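Local coordinates for glycerophosphodiester phosphodiesterase (Thermotoga maritima, PDB 1O1Z), which belongs to the glycerophosphoryl diester phosphodiesterase family and is built on a TIM-barrel fold, at residues E62-L67 and E84-K89; K94-N99 and K104-E109; Q180-E185 and I201-L206. All blocks are in the same frame, centred on the assembly; numbering follows the deposited sequence. Where two conformers were deposited one is given.

Interaction 1 (E62-L67 and E84-K89); sequences EDLKRL and ELTDGK
L64 meets L85 and T86 in an apolar contact within the excursion that the chain makes between strand 43-50 and helix 93-99 of the TIM barrel, consistent with the small insertion known in this family. The touching is done by methyl groups. L64 CD1 lies 4.2 Å from L85 CD1 and 4.1 Å from T86 CG2. L64 CD2 also comes within 4.2 Å of T86 CG2, so the threonine methyl faces both ends of the leucine fork. L64 crosses each of the two side chains at about a right angle. Its CG is anti to its own carbonyl carbon (chi1 -59°), and the extended chi2 carries the fork toward the other segment. L70 of strand 70-73 touches both L64 and L85, and so joins the same apolar cluster.

The polar bonds hold each side in shape rather than joining the two. D63 forms an Asx turn: its OD1 accepts from K65 N at 3.1 Å, from above the carboxylate plane. This turn spans L64, which is the N-cap residue of the short helix 65-68. Helix 79-85 ends in a Schellman motif. D87, at positive phi, is its C-prime residue, and G88 N reaches back to K83 O. The same residues sit in a type I' turn from T86 to K89, with K89 N bonded to T86 O at 3.1 Å.

T86 turns its two branches to different tasks. CG2 is given to L64, while OG1, at chi1 60°, bonds to L82 O and to the backbone N of I90.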
loop_
_atom_site.group_PDB
_atom_site.type_symbol
_atom_site.label_atom_id
_atom_site.label_comp_id
_atom_site.label_asym_id
_atom_site.label_seq_id
_atom_site.Cartn_x
_atom_site.Cartn_y
_atom_site.Cartn_z
ATOM N N GLU A 62 -4.815 -8.119 -12.327
ATOM C CA GLU A 62 -4.375 -7.784 -13.676
ATOM C C GLU A 62 -5.539 -7.746 -14.672
ATOM O O GLU A 62 -5.342 -7.372 -15.814
ATOM C CB GLU A 62 -3.289 -8.760 -14.174
ATOM C CG GLU A 62 -3.766 -10.155 -14.495
ATOM C CD GLU A 62 -2.728 -10.987 -15.242
ATOM O OE1 GLU A 62 -1.576 -10.531 -15.438
ATOM O OE2 GLU A 62 -3.077 -12.112 -15.631
ATOM N N ASP A 63 -6.726 -8.178 -14.254
ATOM C CA ASP A 63 -7.911 -8.205 -15.132
ATOM C C ASP A 63 -9.152 -7.749 -14.370
ATOM O O ASP A 63 -9.082 -7.439 -13.176
ATOM C CB ASP A 63 -8.095 -9.583 -15.752
ATOM C CG ASP A 63 -8.273 -10.649 -14.721
ATOM O OD1 ASP A 63 -9.054 -10.444 -13.759
ATOM O OD2 ASP A 63 -7.656 -11.729 -14.787
ATOM N N LEU A 64 -10.278 -7.678 -15.068
ATOM C CA LEU A 64 -11.529 -7.171 -14.509
ATOM C C LEU A 64 -12.502 -8.282 -14.082
ATOM O O LEU A 64 -13.693 -8.022 -13.899
ATOM C CB LEU A 64 -12.216 -6.268 -15.544
ATOM C CG LEU A 64 -11.414 -5.049 -16.018
ATOM C CD1 LEU A 64 -12.182 -4.319 -17.106
ATOM C CD2 LEU A 64 -11.096 -4.111 -14.853
ATOM N N LYS A 65 -12.024 -9.512 -13.935
ATOM C CA LYS A 65 -12.914 -10.649 -13.715
ATOM C C LYS A 65 -13.594 -10.612 -12.353
ATOM O O LYS A 65 -14.808 -10.771 -12.258
ATOM C CB LYS A 65 -12.177 -12.000 -13.890
ATOM C CG LYS A 65 -11.595 -12.230 -15.257
ATOM C CD LYS A 65 -11.350 -13.717 -15.573
ATOM C CE LYS A 65 -9.932 -14.151 -15.268
ATOM N NZ LYS A 65 -9.642 -15.494 -15.867
ATOM N N ARG A 66 -12.819 -10.404 -11.298
ATOM C CA ARG A 66 -13.339 -10.538 -9.933
ATOM C C ARG A 66 -14.402 -9.503 -9.595
ATOM O O ARG A 66 -15.406 -9.825 -8.974
ATOM C CB ARG A 66 -12.187 -10.457 -8.930
ATOM C CG ARG A 66 -12.564 -10.621 -7.454
ATOM C CD ARG A 66 -11.346 -10.700 -6.532
ATOM N NE ARG A 66 -10.453 -9.561 -6.736
ATOM C CZ ARG A 66 -10.468 -8.426 -6.027
ATOM N NH1 ARG A 66 -11.277 -8.273 -4.970
ATOM N NH2 ARG A 66 -9.632 -7.456 -6.348
ATOM N N LEU A 67 -14.172 -8.261 -9.994
ATOM C CA LEU A 67 -15.030 -7.146 -9.566
ATOM C C LEU A 67 -16.124 -6.812 -10.577
ATOM O O LEU A 67 -17.175 -6.288 -10.200
ATOM C CB LEU A 67 -14.181 -5.903 -9.317
ATOM C CG LEU A 67 -13.144 -5.940 -8.177
ATOM C CD1 LEU A 67 -12.410 -4.662 -8.146
ATOM C CD2 LEU A 67 -13.823 -6.237 -6.841
ATOM N N GLU A 84 -14.926 2.786 -19.944
ATOM C CA GLU A 84 -16.175 2.416 -20.580
ATOM C C GLU A 84 -16.686 1.091 -20.008
ATOM O O GLU A 84 -17.851 0.962 -19.675
ATOM C CB GLU A 84 -16.004 2.300 -22.104
ATOM C CG GLU A 84 -15.616 3.599 -22.803
ATOM C CD GLU A 84 -14.916 3.378 -24.144
ATOM O OE1 GLU A 84 -15.404 2.546 -24.932
ATOM O OE2 GLU A 84 -13.874 4.032 -24.420
ATOM N N LEU A 85 -15.800 0.102 -19.913
ATOM C CA LEU A 85 -16.168 -1.233 -19.420
ATOM C C LEU A 85 -16.652 -1.250 -17.974
ATOM O O LEU A 85 -17.527 -2.040 -17.612
ATOM C CB LEU A 85 -14.970 -2.171 -19.534
ATOM C CG LEU A 85 -14.619 -2.576 -20.955
ATOM C CD1 LEU A 85 -13.232 -3.189 -21.011
ATOM C CD2 LEU A 85 -15.668 -3.514 -21.535
ATOM N N THR A 86 -16.096 -0.362 -17.153
ATOM C CA THR A 86 -16.411 -0.302 -15.716
ATOM C C THR A 86 -17.371 0.853 -15.367
ATOM O O THR A 86 -17.554 1.167 -14.198
ATOM C CB THR A 86 -15.133 -0.138 -14.865
ATOM O OG1 THR A 86 -14.462 1.071 -15.228
ATOM C CG2 THR A 86 -14.132 -1.254 -15.110
ATOM N N ASP A 87 -18.013 1.416 -16.389
ATOM C CA ASP A 87 -18.794 2.661 -16.323
ATOM C C ASP A 87 -18.197 3.712 -15.409
ATOM O O ASP A 87 -18.854 4.308 -14.554
ATOM C CB ASP A 87 -20.260 2.408 -15.997
ATOM C CG ASP A 87 -21.179 3.452 -16.626
ATOM O OD1 ASP A 87 -20.807 4.070 -17.689
ATOM O OD2 ASP A 87 -22.306 3.690 -16.129
ATOM N N GLY A 88 -16.911 3.931 -15.605
ATOM C CA GLY A 88 -16.217 5.027 -14.990
ATOM C C GLY A 88 -15.638 4.710 -13.636
ATOM O O GLY A 88 -15.040 5.602 -13.050
ATOM N N LYS A 89 -15.784 3.473 -13.130
ATOM C CA LYS A 89 -15.363 3.196 -11.750
ATOM C C LYS A 89 -13.856 3.028 -11.618
ATOM O O LYS A 89 -13.293 3.352 -10.574
ATOM C CB LYS A 89 -16.072 1.961 -11.186
ATOM C CG LYS A 89 -17.540 2.221 -10.967
ATOM C CD LYS A 89 -18.237 1.006 -10.395
ATOM C CE LYS A 89 -19.712 1.298 -10.083
ATOM N NZ LYS A 89 -20.520 1.557 -11.309
#

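Interaction 2 (K94-N99 and K104-E109); sequences KEVFEN and KIINIE
F97 turns the edge of its ring, not a face, to I106 and I108. The methyl I106 CD1 lies near the ring plane, 3.7 Å from F97 CD1 and 3.9 Å from F97 CE1. Further along the same edge, F97 CZ comes 4.3 Å from I108 CD1. One side of the ring thus runs along the two isoleucine tips. The CB of F97 does not aim at the strand. With CG anti to the carbonyl carbon (chi1 -72°), the ring swings round and its far end reaches the isoleucines. V96 does point at the strand, and its CG1 stands 4.0 Å from I106 CD1. The I106 methyl is therefore shared by V96 and F97. It gets there because the I106 chain is extended at chi2, which makes CD1 a projecting tip.

These residues join a helix to the strand that follows it in the TIM barrel. Helix 94-99 and strand 105-109 run nearly antiparallel, at 166°, with axes 10.8 Å apart. Together with strand 43-50, which pairs in parallel with strand 105-110, they make a beta-alpha-beta crossover, though a long excursion separates strand 43-50 from the helix. V96 and I106 both also touch L46 of strand 43-50. N107 and E109 alternate with the isoleucines and point to the other side of the strand, where E109 lies close to E45 and D47.

Elsewhere on the helix, K94 NZ forms a salt bridge with E98 OE2 at 2.7 Å. N99 ND2 donates to E95 O at 2.8 Å, tilted 31° from the carbonyl plane. The F97 side chain lies about 7 Å from the bound sodium ion, whose site includes S123 and R126. I106 touches R126, and R126 NH1 makes a weak hydrogen bond to F97 O.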
loop_
_atom_site.group_PDB
_atom_site.type_symbol
_atom_site.label_atom_id
_atom_site.label_comp_id
_atom_site.label_asym_id
_atom_site.label_seq_id
_atom_site.Cartn_x
_atom_site.Cartn_y
_atom_site.Cartn_z
ATOM N N LYS A 94 -3.142 9.522 -11.562
ATOM C CA LYS A 94 -3.332 10.957 -11.756
ATOM C C LYS A 94 -4.625 11.482 -11.100
ATOM O O LYS A 94 -4.626 12.524 -10.395
ATOM C CB LYS A 94 -3.337 11.288 -13.248
ATOM C CG LYS A 94 -3.725 12.734 -13.607
ATOM C CD LYS A 94 -3.616 12.968 -15.110
ATOM C CE LYS A 94 -4.038 14.393 -15.492
ATOM N NZ LYS A 94 -5.500 14.605 -15.268
ATOM N N GLU A 95 -5.734 10.781 -11.332
ATOM C CA GLU A 95 -7.025 11.170 -10.763
ATOM C C GLU A 95 -7.070 11.057 -9.234
ATOM O O GLU A 95 -7.675 11.893 -8.549
ATOM C CB GLU A 95 -8.146 10.349 -11.408
ATOM C CG GLU A 95 -8.361 10.712 -12.851
ATOM C CD GLU A 95 -9.378 9.851 -13.556
ATOM O OE1 GLU A 95 -9.226 8.609 -13.571
ATOM O OE2 GLU A 95 -10.329 10.430 -14.112
ATOM N N VAL A 96 -6.400 10.051 -8.678
ATOM C CA VAL A 96 -6.328 9.941 -7.219
ATOM C C VAL A 96 -5.639 11.170 -6.634
ATOM O O VAL A 96 -6.114 11.744 -5.657
ATOM C CB VAL A 96 -5.638 8.647 -6.771
ATOM C CG1 VAL A 96 -5.515 8.605 -5.273
ATOM C CG2 VAL A 96 -6.409 7.432 -7.273
ATOM N N PHE A 97 -4.527 11.580 -7.245
ATOM C CA PHE A 97 -3.793 12.752 -6.754
ATOM C C PHE A 97 -4.665 14.011 -6.801
ATOM O O PHE A 97 -4.555 14.858 -5.927
ATOM C CB PHE A 97 -2.528 13.009 -7.583
ATOM C CG PHE A 97 -1.398 12.030 -7.382
ATOM C CD1 PHE A 97 -1.424 11.006 -6.454
ATOM C CD2 PHE A 97 -0.256 12.167 -8.152
ATOM C CE1 PHE A 97 -0.341 10.146 -6.308
ATOM C CE2 PHE A 97 0.810 11.311 -7.998
ATOM C CZ PHE A 97 0.768 10.324 -7.077
ATOM N N GLU A 98 -5.533 14.119 -7.813
ATOM C CA GLU A 98 -6.440 15.270 -7.927
ATOM C C GLU A 98 -7.523 15.296 -6.848
ATOM O O GLU A 98 -8.098 16.356 -6.567
ATOM C CB GLU A 98 -7.081 15.262 -9.330
ATOM C CG GLU A 98 -6.085 15.597 -10.415
ATOM C CD GLU A 98 -6.564 15.298 -11.835
ATOM O OE1 GLU A 98 -7.675 14.756 -12.020
ATOM O OE2 GLU A 98 -5.801 15.606 -12.776
ATOM N N ASN A 99 -7.813 14.147 -6.246
ATOM C CA ASN A 99 -8.915 13.986 -5.296
ATOM C C ASN A 99 -8.549 13.689 -3.831
ATOM O O ASN A 99 -9.430 13.646 -2.950
ATOM C CB ASN A 99 -9.872 12.935 -5.852
ATOM C CG ASN A 99 -10.626 13.451 -7.056
ATOM O OD1 ASN A 99 -11.560 14.254 -6.903
ATOM N ND2 ASN A 99 -10.211 13.045 -8.257
ATOM N N LYS A 104 -2.354 14.062 3.038
ATOM C CA LYS A 104 -2.663 12.666 3.337
ATOM C C LYS A 104 -1.667 11.768 2.634
ATOM O O LYS A 104 -1.148 12.093 1.562
ATOM C CB LYS A 104 -4.078 12.326 2.872
ATOM C CG LYS A 104 -5.165 13.239 3.387
ATOM C CD LYS A 104 -5.315 13.186 4.867
ATOM C CE LYS A 104 -6.215 14.334 5.373
ATOM N NZ LYS A 104 -6.512 14.148 6.795
ATOM N N ILE A 105 -1.413 10.608 3.224
ATOM C CA ILE A 105 -0.436 9.660 2.695
ATOM C C ILE A 105 -1.076 8.812 1.624
ATOM O O ILE A 105 -2.207 8.311 1.799
ATOM C CB ILE A 105 0.074 8.763 3.849
ATOM C CG1 ILE A 105 0.796 9.631 4.889
ATOM C CG2 ILE A 105 0.893 7.583 3.355
ATOM C CD1 ILE A 105 1.050 8.923 6.197
ATOM N N ILE A 106 -0.345 8.572 0.548
ATOM C CA ILE A 106 -0.739 7.554 -0.411
ATOM C C ILE A 106 0.375 6.516 -0.514
ATOM O O ILE A 106 1.505 6.841 -0.899
ATOM C CB ILE A 106 -1.058 8.120 -1.795
ATOM C CG1 ILE A 106 -2.179 9.167 -1.725
ATOM C CG2 ILE A 106 -1.496 7.023 -2.726
ATOM C CD1 ILE A 106 -2.397 9.897 -3.051
ATOM N N ASN A 107 0.066 5.300 -0.126
ATOM C CA ASN A 107 0.960 4.162 -0.240
ATOM C C ASN A 107 0.630 3.487 -1.553
ATOM O O ASN A 107 -0.419 2.893 -1.694
ATOM C CB ASN A 107 0.780 3.224 0.952
ATOM C CG ASN A 107 1.492 1.935 0.818
ATOM O OD1 ASN A 107 1.063 0.951 1.430
ATOM N ND2 ASN A 107 2.590 1.897 0.058
ATOM N N ILE A 108 1.523 3.647 -2.527
ATOM C CA ILE A 108 1.353 3.079 -3.857
ATOM C C ILE A 108 2.071 1.754 -3.933
ATOM O O ILE A 108 3.290 1.721 -3.904
ATOM C CB ILE A 108 1.939 4.057 -4.905
ATOM C CG1 ILE A 108 1.267 5.427 -4.846
ATOM C CG2 ILE A 108 1.836 3.500 -6.311
ATOM C CD1 ILE A 108 1.992 6.509 -5.603
ATOM N N GLU A 109 1.320 0.663 -4.060
ATOM C CA GLU A 109 1.906 -0.647 -4.262
ATOM C C GLU A 109 2.084 -0.856 -5.751
ATOM O O GLU A 109 1.121 -0.872 -6.520
ATOM C CB GLU A 109 1.091 -1.784 -3.642
ATOM C CG GLU A 109 1.790 -3.118 -3.893
ATOM C CD GLU A 109 1.092 -4.366 -3.410
ATOM O OE1 GLU A 109 0.132 -4.283 -2.624
ATOM O OE2 GLU A 109 1.522 -5.457 -3.864
#

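Interaction 3 (Q180-E185 and I201-L206); sequences QAFELE and IFVWTL
F182 reaches across to V203 and I201 with the far end of its ring. Its CB points toward the strand but touches nothing there. The first torsion sets CG anti to the carbonyl carbon (chi1 -68°), and the ring then extends away from the backbone. CD2 is the first atom to come near V203, with CG1 4.2 Å away. CE2 approaches closest, 3.3 Å from V203 CG1. That is short for two carbons, and V203 was modelled in two conformers, so the tightness is doubtful. CZ, at the tip, lies 3.9 Å from V203 CG1. It also faces I201, whose CG2 sits near the ring plane at the edge, 4.4 Å from CZ. The side chains of F182 and V203 cross at about a right angle.

Beside this apolar contact a water joins the two segments. It donates to Q180 OE1 at 2.7 Å and to W204 O at 2.9 Å. W204 O belongs to the cis peptide before T205.

The segment 180-185 is mostly a 3-10 turn, leading from strand 174-178 to helix 185-196. Strand 200-204 then returns parallel to strand 174-178, a beta-alpha-beta crossover of the TIM barrel. F182 lies on the outer side of these strands, against V177 of strand 174-178, I215 of helix 209-215, and E218 and I219 of the loop that follows that helix.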
loop_
_atom_site.group_PDB
_atom_site.type_symbol
_atom_site.label_atom_id
_atom_site.label_comp_id
_atom_site.label_asym_id
_atom_site.label_seq_id
_atom_site.Cartn_x
_atom_site.Cartn_y
_atom_site.Cartn_z
ATOM N N GLN A 180 0.472 -11.536 11.133
ATOM C CA GLN A 180 0.814 -12.854 11.626
ATOM C C GLN A 180 2.296 -12.980 11.991
ATOM O O GLN A 180 2.670 -13.886 12.749
ATOM C CB GLN A 180 0.424 -13.917 10.602
ATOM C CG GLN A 180 -1.098 -14.012 10.353
ATOM C CD GLN A 180 -1.598 -13.178 9.192
ATOM O OE1 GLN A 180 -0.935 -12.241 8.736
ATOM N NE2 GLN A 180 -2.793 -13.521 8.696
ATOM N N ALA A 181 3.125 -12.067 11.483
ATOM C CA ALA A 181 4.547 -12.041 11.849
ATOM C C ALA A 181 4.757 -11.891 13.351
ATOM O O ALA A 181 5.712 -12.417 13.902
ATOM C CB ALA A 181 5.288 -10.934 11.116
ATOM N N PHE A 182 3.828 -11.218 14.032
ATOM C CA PHE A 182 3.941 -10.955 15.461
ATOM C C PHE A 182 3.662 -12.148 16.384
ATOM O O PHE A 182 3.790 -12.034 17.599
ATOM C CB PHE A 182 3.073 -9.740 15.822
ATOM C CG PHE A 182 3.579 -8.480 15.242
ATOM C CD1 PHE A 182 4.525 -7.718 15.919
ATOM C CD2 PHE A 182 3.165 -8.077 13.991
ATOM C CE1 PHE A 182 5.021 -6.554 15.351
ATOM C CE2 PHE A 182 3.657 -6.922 13.423
ATOM C CZ PHE A 182 4.586 -6.165 14.098
ATOM N N GLU A 183 3.325 -13.290 15.794
ATOM C CA GLU A 183 3.135 -14.542 16.520
ATOM C C GLU A 183 4.452 -15.193 16.971
ATOM O O GLU A 183 4.438 -16.037 17.855
ATOM C CB GLU A 183 2.343 -15.532 15.648
ATOM C CG GLU A 183 0.935 -15.053 15.297
ATOM C CD GLU A 183 0.250 -15.916 14.236
ATOM O OE1 GLU A 183 0.829 -16.939 13.805
ATOM O OE2 GLU A 183 -0.875 -15.565 13.817
ATOM N N LEU A 184 5.569 -14.796 16.361
ATOM C CA LEU A 184 6.888 -15.380 16.673
ATOM C C LEU A 184 7.729 -14.366 17.435
ATOM O O LEU A 184 7.944 -13.256 16.960
ATOM C CB LEU A 184 7.614 -15.771 15.386
ATOM C CG LEU A 184 7.035 -16.970 14.623
ATOM C CD1 LEU A 184 7.777 -17.180 13.288
ATOM C CD2 LEU A 184 7.071 -18.226 15.458
ATOM N N GLU A 185 8.215 -14.763 18.607
ATOM C CA GLU A 185 8.969 -13.851 19.460
ATOM C C GLU A 185 10.252 -13.354 18.792
ATOM O O GLU A 185 10.618 -12.196 18.966
ATOM C CB GLU A 185 9.251 -14.462 20.840
ATOM C CG GLU A 185 8.014 -14.596 21.735
ATOM C CD GLU A 185 8.349 -14.564 23.220
ATOM O OE1 GLU A 185 8.804 -15.591 23.762
ATOM O OE2 GLU A 185 8.145 -13.505 23.855
ATOM N N ILE A 201 7.231 0.703 10.825
ATOM C CA ILE A 201 6.626 -0.612 10.668
ATOM C C ILE A 201 5.128 -0.481 10.431
ATOM O O ILE A 201 4.422 0.054 11.275
ATOM C CB ILE A 201 6.853 -1.453 11.963
ATOM C CG1 ILE A 201 8.351 -1.499 12.368
ATOM C CG2 ILE A 201 6.220 -2.826 11.793
ATOM C CD1 ILE A 201 9.279 -2.076 11.341
ATOM N N PHE A 202 4.657 -0.965 9.287
ATOM C CA PHE A 202 3.235 -1.034 8.964
ATOM C C PHE A 202 2.836 -2.501 8.985
ATOM O O PHE A 202 3.614 -3.387 8.589
ATOM C CB PHE A 202 2.925 -0.497 7.560
ATOM C CG PHE A 202 2.923 0.994 7.442
ATOM C CD1 PHE A 202 4.089 1.679 7.196
ATOM C CD2 PHE A 202 1.715 1.715 7.524
ATOM C CE1 PHE A 202 4.099 3.064 7.086
ATOM C CE2 PHE A 202 1.737 3.106 7.421
ATOM C CZ PHE A 202 2.933 3.764 7.183
ATOM N N VAL A 203 1.629 -2.770 9.457
ATOM C CA VAL A 203 1.059 -4.110 9.359
ATOM C C VAL A 203 -0.138 -4.147 8.436
ATOM O O VAL A 203 -0.858 -3.186 8.335
ATOM C CB VAL A 203 0.725 -4.710 10.733
ATOM C CG1 VAL A 203 1.983 -4.818 11.548
ATOM C CG2 VAL A 203 -0.330 -3.918 11.457
ATOM N N TRP A 204 -0.328 -5.269 7.742
ATOM C CA TRP A 204 -1.444 -5.445 6.814
ATOM C C TRP A 204 -1.933 -6.886 6.811
ATOM O O TRP A 204 -1.227 -7.777 7.270
ATOM C CB TRP A 204 -1.002 -5.093 5.392
ATOM C CG TRP A 204 0.152 -5.967 4.899
ATOM C CD1 TRP A 204 1.469 -5.747 5.114
ATOM C CD2 TRP A 204 0.071 -7.213 4.174
ATOM N NE1 TRP A 204 2.221 -6.755 4.562
ATOM C CE2 TRP A 204 1.394 -7.664 3.965
ATOM C CE3 TRP A 204 -0.978 -7.980 3.666
ATOM C CZ2 TRP A 204 1.697 -8.845 3.286
ATOM C CZ3 TRP A 204 -0.680 -9.160 2.988
ATOM C CH2 TRP A 204 0.652 -9.579 2.806
ATOM N N THR A 205 -3.140 -7.160 6.313
ATOM C CA THR A 205 -4.243 -6.228 6.198
ATOM C C THR A 205 -5.107 -6.559 7.398
ATOM O O THR A 205 -5.722 -7.630 7.477
ATOM C CB THR A 205 -5.032 -6.499 4.916
ATOM O OG1 THR A 205 -4.253 -6.085 3.788
ATOM C CG2 THR A 205 -6.299 -5.627 4.889
ATOM N N LEU A 206 -5.104 -5.655 8.364
ATOM C CA LEU A 206 -5.591 -5.992 9.687
ATOM C C LEU A 206 -6.979 -5.409 9.896
ATOM O O LEU A 206 -7.161 -4.190 9.854
ATOM C CB LEU A 206 -4.594 -5.483 10.727
ATOM C CG LEU A 206 -4.950 -5.804 12.170
ATOM C CD1 LEU A 206 -5.187 -7.294 12.384
ATOM C CD2 LEU A 206 -3.892 -5.275 13.080
HETATM O O HOH W 1 -1.419 -10.624 6.568
#

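From the N terminus the three contacts come in series; none nests in or crosses another. Interaction 1 closes a loop of 16 residues that includes strand 70-73 and most of helix 79-85, on the excursion after strand 43-50. The chain then enters helix 93-99, and interaction 2 closes the short turn between that helix and strand 105-110. Interaction 3 comes much later and closes the loop that holds helix 185-196. Interactions 2 and 3 reach the same barrel sheet from opposite sides of the chain's centre, with their centres 25 Å apart. Interaction 1 lies outside that sheet, its centre 19 Å from that of interaction 2.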